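Local coordinates for protein transferrin (Manduca sexta, PDB 6WB6) that transports iron in an insect, binding a single ferric ion together with a carbonate anion, at residues Asp57-Val63 and Val371-Arg376; Phe72-Tyr78 and Trp273-His279; Trp268-Gln274 and Tyr332-Tyr338. One frame throughout, in Å; residues are numbered along the deposited sequence.

Contact 1 of 3, residues Asp57-Val63 and Val371-Arg376; sequences DPEDMYV and VFAFSR
R376 reaches across to D57 and D60 and forms a salt-bridge network between the two transferrin-like repeats. Helix 58-65 belongs to the first repeat and helix 360-375 to the second. The axes of segments 58-63 and 371-375 approach to 9.2 Å, with 133° between their directions.

The NH2 of R376 serves both acids. It meets D57 OD2 at 3.0 Å on the anti lone pair. It meets D60 OD1, also at 3.0 Å, from above that carboxylate. NH1 adds only a weak bond to D57 OD2. E59 CB covers one face of the guanidinium, 3.5 Å from R376 NE. The E59 chain bends at its second torsion (chi2 90°). Its carboxylate then lies stacked almost parallel to the guanidinium, and no N-H points at it. D57 is a predicted iron ligand, but the ferric ion seen here is bound by Y90 and Y204.

The tight part lies one turn further along. V63 CG2 presses on S375 CB at 3.3 Å, closer than usual for two carbons. The packing is looser towards V371, which is partly exposed: V63 CG1 and V371 CG1 stand 4.1 Å apart. Y62 meets the rim of the F374 ring nearby. A water sits on the polar side, donating to D60 OD1 and S375 OG and accepting from R376 NE. The S375 hydroxyl donates to F372 O, with OG 2.6 Å from that oxygen.

Contact 2 of 3, residues Phe72-Tyr78 and Trp273-His279; sequences FVVFQEY and WQGLIGH
L276 lies against three side chains of the facing strand, F75, Q76 and Y78. Q76 runs alongside it and points the same way, with Q76 CB 3.6 Å from L276 CD1. The F75 ring crosses L276 at a slant, its CZ 3.8 Å from L276 CB. F75 CG sits between its own backbone N and carbonyl carbon (chi1 65°), which brings the ring back over the partner strand. G278 N then lies at the ring's edge, and L276 O over one face.

Y78 turns the face of its ring to G275. The G275 CA is 4.1 Å from the Y78 ring centroid, a CH-pi contact. Y78 OH bonds to L312 O.

V74 and I277, a non-hydrogen-bonded pair, lie on the face opposite Q76 and L276. I277 extends to F72, with CD1 3.6 Å from F72 CB. E77 crosses W273 at about a right angle, but its OE2 is paired with R79, and W273 NE1 bonds to A86 O.

Backbone bonds join the strands at V73 and G278, at L276 and Q76, and at Y78 and Q274. The register slips by one at F75. This is a beta bulge between the two inner strands of a four-stranded antiparallel sheet of order 1-3-2-4.

Contact 3 of 3, residues Trp268-Gln274 and Tyr332-Tyr338; sequences WAARPWQ and YLNKANY. With NAG (2-acetamido-2-deoxy-beta-D-glucopyranose), chain C.
W268 offers its backbone oxygen to the side-chain amide of N337, ND2 to O 2.8 Å. The donor sits above the carbonyl plane. The same ND2 carries the N-linked sugar. The sugar's acetamido oxygen O7 lies 3.3 Å from A269 CA, and A269 CB touches N337 CB.

A270 N bonds to A336 O at 2.9 Å, nearly straight at 165° and in the carbonyl plane. The helix closes in a Schellman motif, with N337 at positive phi.

R271 starts away from segment 332-338, and its chain is extended. Its NH1 bonds to Y90, an iron ligand, and it lines a carbonate pocket. A water joins R271 NE to Y338 OH, which also bonds to N121.

P272 is the main apolar wedge. Its CD sits over one face of the Y338 ring, 3.7 Å from the centroid, a CH-pi contact. Its CG packs on A336 CB at 3.7 Å, and its CB on Y332 CE2 at 3.6 Å.

W273 O takes the Y332 hydroxyl at 2.6 Å, near the plane of the ring. With chi1 at -178°, the Y332 ring swings opposite the backbone N and its hydroxyl reaches that oxygen. A phenylalanine in place of Y332 would probably leave W273 O without this donor.

The chemistry divides the contact. The N337 ND2 to W268 O bond and the A270 N to A336 O bond hold the chain beside the glycan root, a proline-aromatic core fills the middle, and R271 is directed to the iron and carbonate site.

In the fold
Contact 1 encloses the other two along the chain, and the segments of contacts 2 and 3 alternate inside it. The centres of the three contacts lie about 13 to 14 Å from one another. Contacts 2 and 3 share W273 and Q274, where strand 269-271 leads into strand 275-279 and so from one sheet to another. D57 OD1 of contact 1 is probably hydrogen-bonded to Q274 NE2 at 3.0 Å. Helix 58-65 also packs on both others: M61 touches V74 and Y332, and P58 touches P272 and L333. It thus packs on the sheet, helix 329-334 and the second repeat. R271 of contact 3 lines the carbonate pocket beside the iron; D57 is only a predicted ligand.

Contact 1 of 3, residues Asp57-Val63 and Val371-Arg376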
loop_
_atom_site.group_PDB
_atom_site.type_symbol
_atom_site.label_atom_id
_atom_site.label_comp_id
_atom_site.label_asym_id
_atom_site.label_seq_id
_atom_site.Cartn_x
_atom_site.Cartn_y
_atom_site.Cartn_z
ATOM N N ASP A 57 -7.684 -10.439 -12.025
ATOM C CA ASP A 57 -8.557 -10.741 -10.910
ATOM C C ASP A 57 -9.928 -10.119 -11.177
ATOM O O ASP A 57 -10.055 -9.238 -12.028
ATOM C CB ASP A 57 -7.979 -10.201 -9.601
ATOM C CG ASP A 57 -6.587 -10.749 -9.281
ATOM O OD1 ASP A 57 -6.275 -11.930 -9.578
ATOM O OD2 ASP A 57 -5.803 -9.984 -8.697
ATOM N N PRO A 58 -10.965 -10.552 -10.449
ATOM C CA PRO A 58 -12.286 -9.904 -10.575
ATOM C C PRO A 58 -12.243 -8.388 -10.373
ATOM O O PRO A 58 -12.930 -7.629 -11.067
ATOM C CB PRO A 58 -13.100 -10.614 -9.478
ATOM C CG PRO A 58 -12.374 -11.919 -9.231
ATOM C CD PRO A 58 -10.942 -11.541 -9.353
ATOM N N GLU A 59 -11.431 -7.932 -9.430
ATOM C CA GLU A 59 -11.212 -6.505 -9.260
ATOM C C GLU A 59 -10.710 -5.849 -10.558
ATOM O O GLU A 59 -11.055 -4.701 -10.850
ATOM C CB GLU A 59 -10.224 -6.279 -8.106
ATOM C CG GLU A 59 -10.751 -6.644 -6.695
ATOM C CD GLU A 59 -10.463 -8.116 -6.293
ATOM O OE1 GLU A 59 -10.291 -8.947 -7.191
ATOM O OE2 GLU A 59 -10.388 -8.435 -5.087
ATOM N N ASP A 60 -9.878 -6.556 -11.338
ATOM C CA ASP A 60 -9.363 -5.993 -12.587
ATOM C C ASP A 60 -10.444 -5.954 -13.671
ATOM O O ASP A 60 -10.516 -5.001 -14.458
ATOM C CB ASP A 60 -8.141 -6.799 -13.058
ATOM C CG ASP A 60 -7.010 -6.834 -12.032
ATOM O OD1 ASP A 60 -6.651 -5.782 -11.449
ATOM O OD2 ASP A 60 -6.485 -7.937 -11.790
ATOM N N MET A 61 -11.279 -6.990 -13.737
ATOM C CA MET A 61 -12.423 -6.986 -14.644
ATOM C C MET A 61 -13.284 -5.766 -14.399
ATOM O O MET A 61 -13.725 -5.093 -15.341
ATOM C CB MET A 61 -13.249 -8.267 -14.455
ATOM C CG MET A 61 -12.435 -9.549 -14.677
ATOM S SD MET A 61 -13.274 -11.072 -14.153
ATOM C CE MET A 61 -11.924 -12.265 -14.221
ATOM N N TYR A 62 -13.504 -5.448 -13.126
ATOM C CA TYR A 62 -14.257 -4.260 -12.798
ATOM C C TYR A 62 -13.570 -3.016 -13.343
ATOM O O TYR A 62 -14.217 -2.176 -13.969
ATOM C CB TYR A 62 -14.458 -4.164 -11.283
ATOM C CG TYR A 62 -15.334 -2.997 -10.943
ATOM C CD1 TYR A 62 -16.713 -3.128 -10.952
ATOM C CD2 TYR A 62 -14.790 -1.745 -10.684
ATOM C CE1 TYR A 62 -17.522 -2.076 -10.671
ATOM C CE2 TYR A 62 -15.609 -0.665 -10.407
ATOM C CZ TYR A 62 -16.976 -0.846 -10.400
ATOM O OH TYR A 62 -17.817 0.197 -10.132
ATOM N N VAL A 63 -12.258 -2.865 -13.107
ATOM C CA VAL A 63 -11.543 -1.741 -13.719
ATOM C C VAL A 63 -11.767 -1.752 -15.214
ATOM O O VAL A 63 -11.937 -0.704 -15.849
ATOM C CB VAL A 63 -10.040 -1.789 -13.396
ATOM C CG1 VAL A 63 -9.276 -0.720 -14.219
ATOM C CG2 VAL A 63 -9.811 -1.569 -11.898
ATOM N N VAL A 371 -8.835 4.575 -9.855
ATOM C CA VAL A 371 -9.700 3.493 -10.300
ATOM C C VAL A 371 -9.207 2.165 -9.746
ATOM O O VAL A 371 -10.001 1.305 -9.356
ATOM C CB VAL A 371 -9.791 3.470 -11.832
ATOM C CG1 VAL A 371 -10.857 2.529 -12.246
ATOM C CG2 VAL A 371 -10.155 4.831 -12.367
ATOM N N PHE A 372 -7.895 1.994 -9.658
ATOM C CA PHE A 372 -7.372 0.772 -9.072
ATOM C C PHE A 372 -7.753 0.679 -7.593
ATOM O O PHE A 372 -8.331 -0.324 -7.145
ATOM C CB PHE A 372 -5.857 0.720 -9.254
ATOM C CG PHE A 372 -5.228 -0.443 -8.570
ATOM C CD1 PHE A 372 -5.334 -1.706 -9.113
ATOM C CD2 PHE A 372 -4.543 -0.279 -7.397
ATOM C CE1 PHE A 372 -4.778 -2.793 -8.473
ATOM C CE2 PHE A 372 -3.995 -1.362 -6.750
ATOM C CZ PHE A 372 -4.106 -2.617 -7.297
ATOM N N ALA A 373 -7.449 1.729 -6.822
ATOM C CA ALA A 373 -7.754 1.716 -5.394
ATOM C C ALA A 373 -9.214 1.390 -5.152
ATOM O O ALA A 373 -9.544 0.584 -4.276
ATOM C CB ALA A 373 -7.420 3.053 -4.758
ATOM N N PHE A 374 -10.110 2.019 -5.917
ATOM C CA PHE A 374 -11.529 1.769 -5.717
ATOM C C PHE A 374 -11.869 0.314 -5.997
ATOM O O PHE A 374 -12.572 -0.327 -5.218
ATOM C CB PHE A 374 -12.362 2.665 -6.610
ATOM C CG PHE A 374 -13.815 2.474 -6.426
ATOM C CD1 PHE A 374 -14.471 3.109 -5.398
ATOM C CD2 PHE A 374 -14.532 1.673 -7.286
ATOM C CE1 PHE A 374 -15.808 2.955 -5.210
ATOM C CE2 PHE A 374 -15.888 1.511 -7.108
ATOM C CZ PHE A 374 -16.525 2.160 -6.065
ATOM N N SER A 375 -11.398 -0.217 -7.126
ATOM C CA SER A 375 -11.675 -1.606 -7.454
ATOM C C SER A 375 -11.112 -2.560 -6.410
ATOM O O SER A 375 -11.525 -3.719 -6.368
ATOM C CB SER A 375 -11.100 -1.956 -8.831
ATOM O OG SER A 375 -9.696 -1.833 -8.825
ATOM N N ARG A 376 -10.159 -2.111 -5.595
ATOM C CA ARG A 376 -9.513 -2.946 -4.593
ATOM C C ARG A 376 -10.017 -2.656 -3.181
ATOM O O ARG A 376 -9.309 -2.927 -2.207
ATOM C CB ARG A 376 -8.008 -2.754 -4.661
ATOM C CG ARG A 376 -7.369 -3.308 -5.940
ATOM C CD ARG A 376 -7.201 -4.820 -5.882
ATOM N NE ARG A 376 -6.963 -5.379 -7.215
ATOM C CZ ARG A 376 -6.560 -6.625 -7.450
ATOM N NH1 ARG A 376 -6.330 -7.455 -6.444
ATOM N NH2 ARG A 376 -6.366 -7.032 -8.700
HETATM O O HOH W 1 -7.717 -3.929 -9.365
#

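Contact 2 of 3, residues Phe72-Tyr78 and Trp273-His279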
loop_
_atom_site.group_PDB
_atom_site.type_symbol
_atom_site.label_atom_id
_atom_site.label_comp_id
_atom_site.label_asym_id
_atom_site.label_seq_id
_atom_site.Cartn_x
_atom_site.Cartn_y
_atom_site.Cartn_z
ATOM N N PHE A 72 -14.532 -5.583 -23.678
ATOM C CA PHE A 72 -13.839 -6.720 -23.087
ATOM C C PHE A 72 -14.728 -7.948 -23.059
ATOM O O PHE A 72 -15.957 -7.864 -23.107
ATOM C CB PHE A 72 -13.406 -6.419 -21.657
ATOM C CG PHE A 72 -12.346 -5.391 -21.555
ATOM C CD1 PHE A 72 -11.056 -5.687 -21.925
ATOM C CD2 PHE A 72 -12.619 -4.149 -21.050
ATOM C CE1 PHE A 72 -10.061 -4.764 -21.815
ATOM C CE2 PHE A 72 -11.627 -3.207 -20.954
ATOM C CZ PHE A 72 -10.336 -3.522 -21.336
ATOM N N VAL A 73 -14.085 -9.106 -22.946
ATOM C CA VAL A 73 -14.793 -10.366 -22.759
ATOM C C VAL A 73 -13.944 -11.233 -21.851
ATOM O O VAL A 73 -12.755 -11.432 -22.112
ATOM C CB VAL A 73 -15.059 -11.085 -24.096
ATOM C CG1 VAL A 73 -13.739 -11.381 -24.824
ATOM C CG2 VAL A 73 -15.820 -12.369 -23.857
ATOM N N VAL A 74 -14.530 -11.706 -20.759
ATOM C CA VAL A 74 -13.883 -12.731 -19.947
ATOM C C VAL A 74 -14.118 -14.066 -20.635
ATOM O O VAL A 74 -15.223 -14.599 -20.593
ATOM C CB VAL A 74 -14.412 -12.741 -18.511
ATOM C CG1 VAL A 74 -13.820 -13.929 -17.748
ATOM C CG2 VAL A 74 -14.057 -11.406 -17.827
ATOM N N PHE A 75 -13.071 -14.609 -21.269
ATOM C CA PHE A 75 -13.190 -15.837 -22.045
ATOM C C PHE A 75 -12.509 -17.022 -21.382
ATOM O O PHE A 75 -12.502 -18.110 -21.956
ATOM C CB PHE A 75 -12.615 -15.634 -23.460
ATOM C CG PHE A 75 -11.137 -15.376 -23.477
ATOM C CD1 PHE A 75 -10.239 -16.421 -23.548
ATOM C CD2 PHE A 75 -10.646 -14.078 -23.413
ATOM C CE1 PHE A 75 -8.894 -16.189 -23.563
ATOM C CE2 PHE A 75 -9.287 -13.841 -23.414
ATOM C CZ PHE A 75 -8.413 -14.905 -23.497
ATOM N N GLN A 76 -11.920 -16.840 -20.206
ATOM C CA GLN A 76 -11.197 -17.918 -19.545
ATOM C C GLN A 76 -11.268 -17.763 -18.036
ATOM O O GLN A 76 -11.008 -16.673 -17.510
ATOM C CB GLN A 76 -9.732 -17.934 -19.989
ATOM C CG GLN A 76 -9.047 -19.253 -19.747
ATOM C CD GLN A 76 -9.132 -20.119 -20.955
ATOM O OE1 GLN A 76 -8.121 -20.412 -21.593
ATOM N NE2 GLN A 76 -10.348 -20.513 -21.310
ATOM N N GLU A 77 -11.594 -18.855 -17.348
ATOM C CA GLU A 77 -11.590 -18.901 -15.889
ATOM C C GLU A 77 -10.463 -19.799 -15.404
ATOM O O GLU A 77 -10.255 -20.898 -15.933
ATOM C CB GLU A 77 -12.921 -19.421 -15.333
ATOM C CG GLU A 77 -14.055 -18.438 -15.414
ATOM C CD GLU A 77 -15.370 -19.052 -15.000
ATOM O OE1 GLU A 77 -16.393 -18.711 -15.608
ATOM O OE2 GLU A 77 -15.378 -19.896 -14.082
ATOM N N TYR A 78 -9.737 -19.319 -14.412
ATOM C CA TYR A 78 -8.781 -20.125 -13.662
ATOM C C TYR A 78 -9.466 -20.704 -12.426
ATOM O O TYR A 78 -9.948 -19.956 -11.564
ATOM C CB TYR A 78 -7.585 -19.273 -13.244
ATOM C CG TYR A 78 -6.700 -18.786 -14.373
ATOM C CD1 TYR A 78 -6.790 -19.341 -15.650
ATOM C CD2 TYR A 78 -5.774 -17.772 -14.159
ATOM C CE1 TYR A 78 -5.974 -18.902 -16.677
ATOM C CE2 TYR A 78 -4.946 -17.328 -15.180
ATOM C CZ TYR A 78 -5.056 -17.890 -16.436
ATOM O OH TYR A 78 -4.243 -17.463 -17.464
ATOM N N TRP A 273 -13.922 -16.553 -9.807
ATOM C CA TRP A 273 -12.591 -16.979 -10.214
ATOM C C TRP A 273 -11.870 -15.870 -10.950
ATOM O O TRP A 273 -12.477 -15.068 -11.659
ATOM C CB TRP A 273 -12.668 -18.156 -11.167
ATOM C CG TRP A 273 -13.200 -19.436 -10.621
ATOM C CD1 TRP A 273 -14.355 -20.038 -10.975
ATOM C CD2 TRP A 273 -12.566 -20.292 -9.666
ATOM N NE1 TRP A 273 -14.498 -21.222 -10.299
ATOM C CE2 TRP A 273 -13.409 -21.404 -9.486
ATOM C CE3 TRP A 273 -11.375 -20.222 -8.938
ATOM C CZ2 TRP A 273 -13.100 -22.448 -8.609
ATOM C CZ3 TRP A 273 -11.066 -21.265 -8.055
ATOM C CH2 TRP A 273 -11.929 -22.363 -7.902
ATOM N N GLN A 274 -10.551 -15.890 -10.846
ATOM C CA GLN A 274 -9.730 -15.115 -11.747
ATOM C C GLN A 274 -9.726 -15.776 -13.117
ATOM O O GLN A 274 -10.194 -16.910 -13.295
ATOM C CB GLN A 274 -8.293 -15.027 -11.257
ATOM C CG GLN A 274 -8.112 -14.773 -9.804
ATOM C CD GLN A 274 -6.898 -15.490 -9.312
ATOM O OE1 GLN A 274 -6.789 -16.698 -9.471
ATOM N NE2 GLN A 274 -5.954 -14.747 -8.755
ATOM N N GLY A 275 -9.158 -15.068 -14.091
ATOM C CA GLY A 275 -9.010 -15.642 -15.415
ATOM C C GLY A 275 -8.351 -14.704 -16.404
ATOM O O GLY A 275 -7.479 -13.916 -16.034
ATOM N N LEU A 276 -8.749 -14.794 -17.667
ATOM C CA LEU A 276 -8.178 -13.982 -18.734
ATOM C C LEU A 276 -9.276 -13.127 -19.339
ATOM O O LEU A 276 -10.403 -13.593 -19.531
ATOM C CB LEU A 276 -7.551 -14.829 -19.843
ATOM C CG LEU A 276 -6.538 -15.890 -19.436
ATOM C CD1 LEU A 276 -6.304 -16.849 -20.616
ATOM C CD2 LEU A 276 -5.260 -15.189 -18.983
ATOM N N ILE A 277 -8.931 -11.887 -19.635
ATOM C CA ILE A 277 -9.822 -10.942 -20.283
ATOM C C ILE A 277 -9.186 -10.561 -21.617
ATOM O O ILE A 277 -7.960 -10.473 -21.725
ATOM C CB ILE A 277 -10.053 -9.719 -19.362
ATOM C CG1 ILE A 277 -11.398 -9.028 -19.655
ATOM C CG2 ILE A 277 -8.881 -8.768 -19.461
ATOM C CD1 ILE A 277 -11.661 -7.760 -18.802
ATOM N N GLY A 278 -10.010 -10.374 -22.641
ATOM C CA GLY A 278 -9.513 -9.894 -23.915
ATOM C C GLY A 278 -10.545 -9.039 -24.617
ATOM O O GLY A 278 -11.707 -8.961 -24.209
ATOM N N HIS A 279 -10.105 -8.374 -25.684
ATOM C CA HIS A 279 -11.051 -7.589 -26.445
ATOM C C HIS A 279 -11.959 -8.502 -27.249
ATOM O O HIS A 279 -11.684 -9.686 -27.454
ATOM C CB HIS A 279 -10.345 -6.600 -27.358
ATOM C CG HIS A 279 -9.368 -7.226 -28.298
ATOM N ND1 HIS A 279 -9.754 -7.935 -29.410
ATOM C CD2 HIS A 279 -8.017 -7.234 -28.293
ATOM C CE1 HIS A 279 -8.678 -8.367 -30.046
ATOM N NE2 HIS A 279 -7.611 -7.954 -29.389
#

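Contact 3 of 3, residues Trp268-Gln274 and Tyr332-Tyr338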
loop_
_atom_site.group_PDB
_atom_site.type_symbol
_atom_site.label_atom_id
_atom_site.label_comp_id
_atom_site.label_asym_id
_atom_site.label_seq_id
_atom_site.Cartn_x
_atom_site.Cartn_y
_atom_site.Cartn_z
ATOM N N TRP A 268 -25.129 -15.708 -0.189
ATOM C CA TRP A 268 -25.547 -14.397 -0.670
ATOM C C TRP A 268 -24.589 -13.792 -1.692
ATOM O O TRP A 268 -24.986 -12.883 -2.432
ATOM C CB TRP A 268 -25.740 -13.410 0.494
ATOM C CG TRP A 268 -24.735 -13.400 1.613
ATOM C CD1 TRP A 268 -23.530 -14.047 1.671
ATOM C CD2 TRP A 268 -24.871 -12.698 2.858
ATOM N NE1 TRP A 268 -22.916 -13.788 2.870
ATOM C CE2 TRP A 268 -23.719 -12.963 3.615
ATOM C CE3 TRP A 268 -25.860 -11.871 3.399
ATOM C CZ2 TRP A 268 -23.524 -12.429 4.880
ATOM C CZ3 TRP A 268 -25.665 -11.344 4.647
ATOM C CH2 TRP A 268 -24.502 -11.627 5.381
ATOM N N ALA A 269 -23.344 -14.256 -1.749
ATOM C CA ALA A 269 -22.425 -13.804 -2.780
ATOM C C ALA A 269 -21.271 -14.779 -2.871
ATOM O O ALA A 269 -21.014 -15.553 -1.941
ATOM C CB ALA A 269 -21.910 -12.393 -2.496
ATOM N N ALA A 270 -20.547 -14.702 -3.996
ATOM C CA ALA A 270 -19.376 -15.529 -4.219
ATOM C C ALA A 270 -18.218 -14.668 -4.698
ATOM O O ALA A 270 -18.409 -13.642 -5.332
ATOM C CB ALA A 270 -19.654 -16.620 -5.253
ATOM N N ARG A 271 -17.015 -15.078 -4.371
ATOM C CA ARG A 271 -15.855 -14.503 -5.028
ATOM C C ARG A 271 -15.663 -15.192 -6.374
ATOM O O ARG A 271 -15.506 -16.423 -6.417
ATOM C CB ARG A 271 -14.626 -14.651 -4.172
ATOM C CG ARG A 271 -13.438 -13.941 -4.717
ATOM C CD ARG A 271 -12.336 -14.094 -3.745
ATOM N NE ARG A 271 -11.165 -13.328 -4.123
ATOM C CZ ARG A 271 -10.035 -13.349 -3.433
ATOM N NH1 ARG A 271 -9.937 -14.080 -2.322
ATOM N NH2 ARG A 271 -9.012 -12.647 -3.853
ATOM N N PRO A 272 -15.719 -14.466 -7.486
ATOM C CA PRO A 272 -15.538 -15.110 -8.782
ATOM C C PRO A 272 -14.099 -15.546 -8.960
ATOM O O PRO A 272 -13.185 -15.011 -8.329
ATOM C CB PRO A 272 -15.905 -14.011 -9.788
ATOM C CG PRO A 272 -16.479 -12.876 -8.971
ATOM C CD PRO A 272 -15.832 -12.999 -7.640
ATOM N N TRP A 273 -13.922 -16.553 -9.807
ATOM C CA TRP A 273 -12.591 -16.979 -10.214
ATOM C C TRP A 273 -11.870 -15.870 -10.950
ATOM O O TRP A 273 -12.477 -15.068 -11.659
ATOM C CB TRP A 273 -12.668 -18.156 -11.167
ATOM C CG TRP A 273 -13.200 -19.436 -10.621
ATOM C CD1 TRP A 273 -14.355 -20.038 -10.975
ATOM C CD2 TRP A 273 -12.566 -20.292 -9.666
ATOM N NE1 TRP A 273 -14.498 -21.222 -10.299
ATOM C CE2 TRP A 273 -13.409 -21.404 -9.486
ATOM C CE3 TRP A 273 -11.375 -20.222 -8.938
ATOM C CZ2 TRP A 273 -13.100 -22.448 -8.609
ATOM C CZ3 TRP A 273 -11.066 -21.265 -8.055
ATOM C CH2 TRP A 273 -11.929 -22.363 -7.902
ATOM N N GLN A 274 -10.551 -15.890 -10.846
ATOM C CA GLN A 274 -9.730 -15.115 -11.747
ATOM C C GLN A 274 -9.726 -15.776 -13.117
ATOM O O GLN A 274 -10.194 -16.910 -13.295
ATOM C CB GLN A 274 -8.293 -15.027 -11.257
ATOM C CG GLN A 274 -8.112 -14.773 -9.804
ATOM C CD GLN A 274 -6.898 -15.490 -9.312
ATOM O OE1 GLN A 274 -6.789 -16.698 -9.471
ATOM N NE2 GLN A 274 -5.954 -14.747 -8.755
ATOM N N TYR A 332 -20.102 -11.059 -15.710
ATOM C CA TYR A 332 -19.352 -12.041 -14.947
ATOM C C TYR A 332 -19.401 -11.719 -13.463
ATOM O O TYR A 332 -19.644 -12.601 -12.631
ATOM C CB TYR A 332 -17.909 -12.048 -15.433
ATOM C CG TYR A 332 -17.016 -13.068 -14.759
ATOM C CD1 TYR A 332 -17.138 -14.416 -15.041
ATOM C CD2 TYR A 332 -16.042 -12.674 -13.861
ATOM C CE1 TYR A 332 -16.311 -15.340 -14.464
ATOM C CE2 TYR A 332 -15.200 -13.602 -13.261
ATOM C CZ TYR A 332 -15.346 -14.932 -13.568
ATOM O OH TYR A 332 -14.537 -15.882 -12.973
ATOM N N LEU A 333 -19.144 -10.452 -13.110
ATOM C CA LEU A 333 -19.159 -10.068 -11.706
ATOM C C LEU A 333 -20.569 -10.093 -11.150
ATOM O O LEU A 333 -20.782 -10.537 -10.012
ATOM C CB LEU A 333 -18.557 -8.684 -11.520
ATOM C CG LEU A 333 -17.091 -8.541 -11.892
ATOM C CD1 LEU A 333 -16.709 -7.089 -11.771
ATOM C CD2 LEU A 333 -16.218 -9.371 -11.058
ATOM N N ASN A 334 -21.539 -9.618 -11.938
ATOM C CA ASN A 334 -22.921 -9.595 -11.482
ATOM C C ASN A 334 -23.381 -10.968 -11.016
ATOM O O ASN A 334 -24.046 -11.082 -9.987
ATOM C CB ASN A 334 -23.839 -9.106 -12.592
ATOM C CG ASN A 334 -23.892 -7.595 -12.688
ATOM O OD1 ASN A 334 -23.266 -6.871 -11.904
ATOM N ND2 ASN A 334 -24.649 -7.113 -13.655
ATOM N N LYS A 335 -23.069 -12.022 -11.767
ATOM C CA LYS A 335 -23.712 -13.286 -11.437
ATOM C C LYS A 335 -23.142 -13.900 -10.165
ATOM O O LYS A 335 -23.636 -14.944 -9.699
ATOM C CB LYS A 335 -23.596 -14.268 -12.611
ATOM C CG LYS A 335 -22.171 -14.619 -13.023
ATOM C CD LYS A 335 -22.156 -15.533 -14.234
ATOM C CE LYS A 335 -20.757 -15.946 -14.601
ATOM N NZ LYS A 335 -20.143 -16.874 -13.600
ATOM N N ALA A 336 -22.118 -13.273 -9.600
ATOM C CA ALA A 336 -21.592 -13.660 -8.313
ATOM C C ALA A 336 -22.130 -12.774 -7.202
ATOM O O ALA A 336 -21.825 -13.027 -6.035
ATOM C CB ALA A 336 -20.069 -13.601 -8.329
ATOM N N ASN A 337 -22.961 -11.782 -7.550
ATOM C CA ASN A 337 -23.293 -10.654 -6.677
ATOM C C ASN A 337 -22.046 -9.896 -6.242
ATOM O O ASN A 337 -22.005 -9.303 -5.167
ATOM C CB ASN A 337 -24.078 -11.103 -5.450
ATOM C CG ASN A 337 -25.449 -11.643 -5.808
ATOM O OD1 ASN A 337 -26.053 -11.239 -6.801
ATOM N ND2 ASN A 337 -25.948 -12.558 -5.003
ATOM N N TYR A 338 -21.007 -9.912 -7.060
ATOM C CA TYR A 338 -19.735 -9.378 -6.605
ATOM C C TYR A 338 -19.505 -7.943 -7.048
ATOM O O TYR A 338 -18.609 -7.291 -6.514
ATOM C CB TYR A 338 -18.589 -10.285 -7.088
ATOM C CG TYR A 338 -17.315 -10.104 -6.315
ATOM C CD1 TYR A 338 -17.194 -10.599 -5.034
ATOM C CD2 TYR A 338 -16.231 -9.443 -6.870
ATOM C CE1 TYR A 338 -16.030 -10.455 -4.326
ATOM C CE2 TYR A 338 -15.056 -9.279 -6.159
ATOM C CZ TYR A 338 -14.966 -9.804 -4.884
ATOM O OH TYR A 338 -13.826 -9.644 -4.153
HETATM C C1 NAG C . -27.253 -13.057 -5.307
HETATM C C2 NAG C . -27.352 -14.541 -5.005
HETATM C C3 NAG C . -28.781 -15.096 -5.013
HETATM C C4 NAG C . -29.793 -14.159 -4.345
HETATM C C5 NAG C . -29.516 -12.687 -4.647
HETATM C C6 NAG C . -30.280 -11.814 -3.679
HETATM C C7 NAG C . -25.277 -15.666 -5.702
HETATM C C8 NAG C . -24.695 -16.525 -6.782
HETATM N N2 NAG C . -26.522 -15.263 -5.950
HETATM O O3 NAG C . -28.731 -16.343 -4.303
HETATM O O4 NAG C . -31.125 -14.350 -4.842
HETATM O O5 NAG C . -28.145 -12.331 -4.483
HETATM O O6 NAG C . -29.857 -12.212 -2.380
HETATM O O7 NAG C . -24.651 -15.388 -4.688
HETATM O O HOH W 2 -11.734 -11.043 -5.949
HETATM O O HOH W 3 -16.550 -16.810 -11.331
#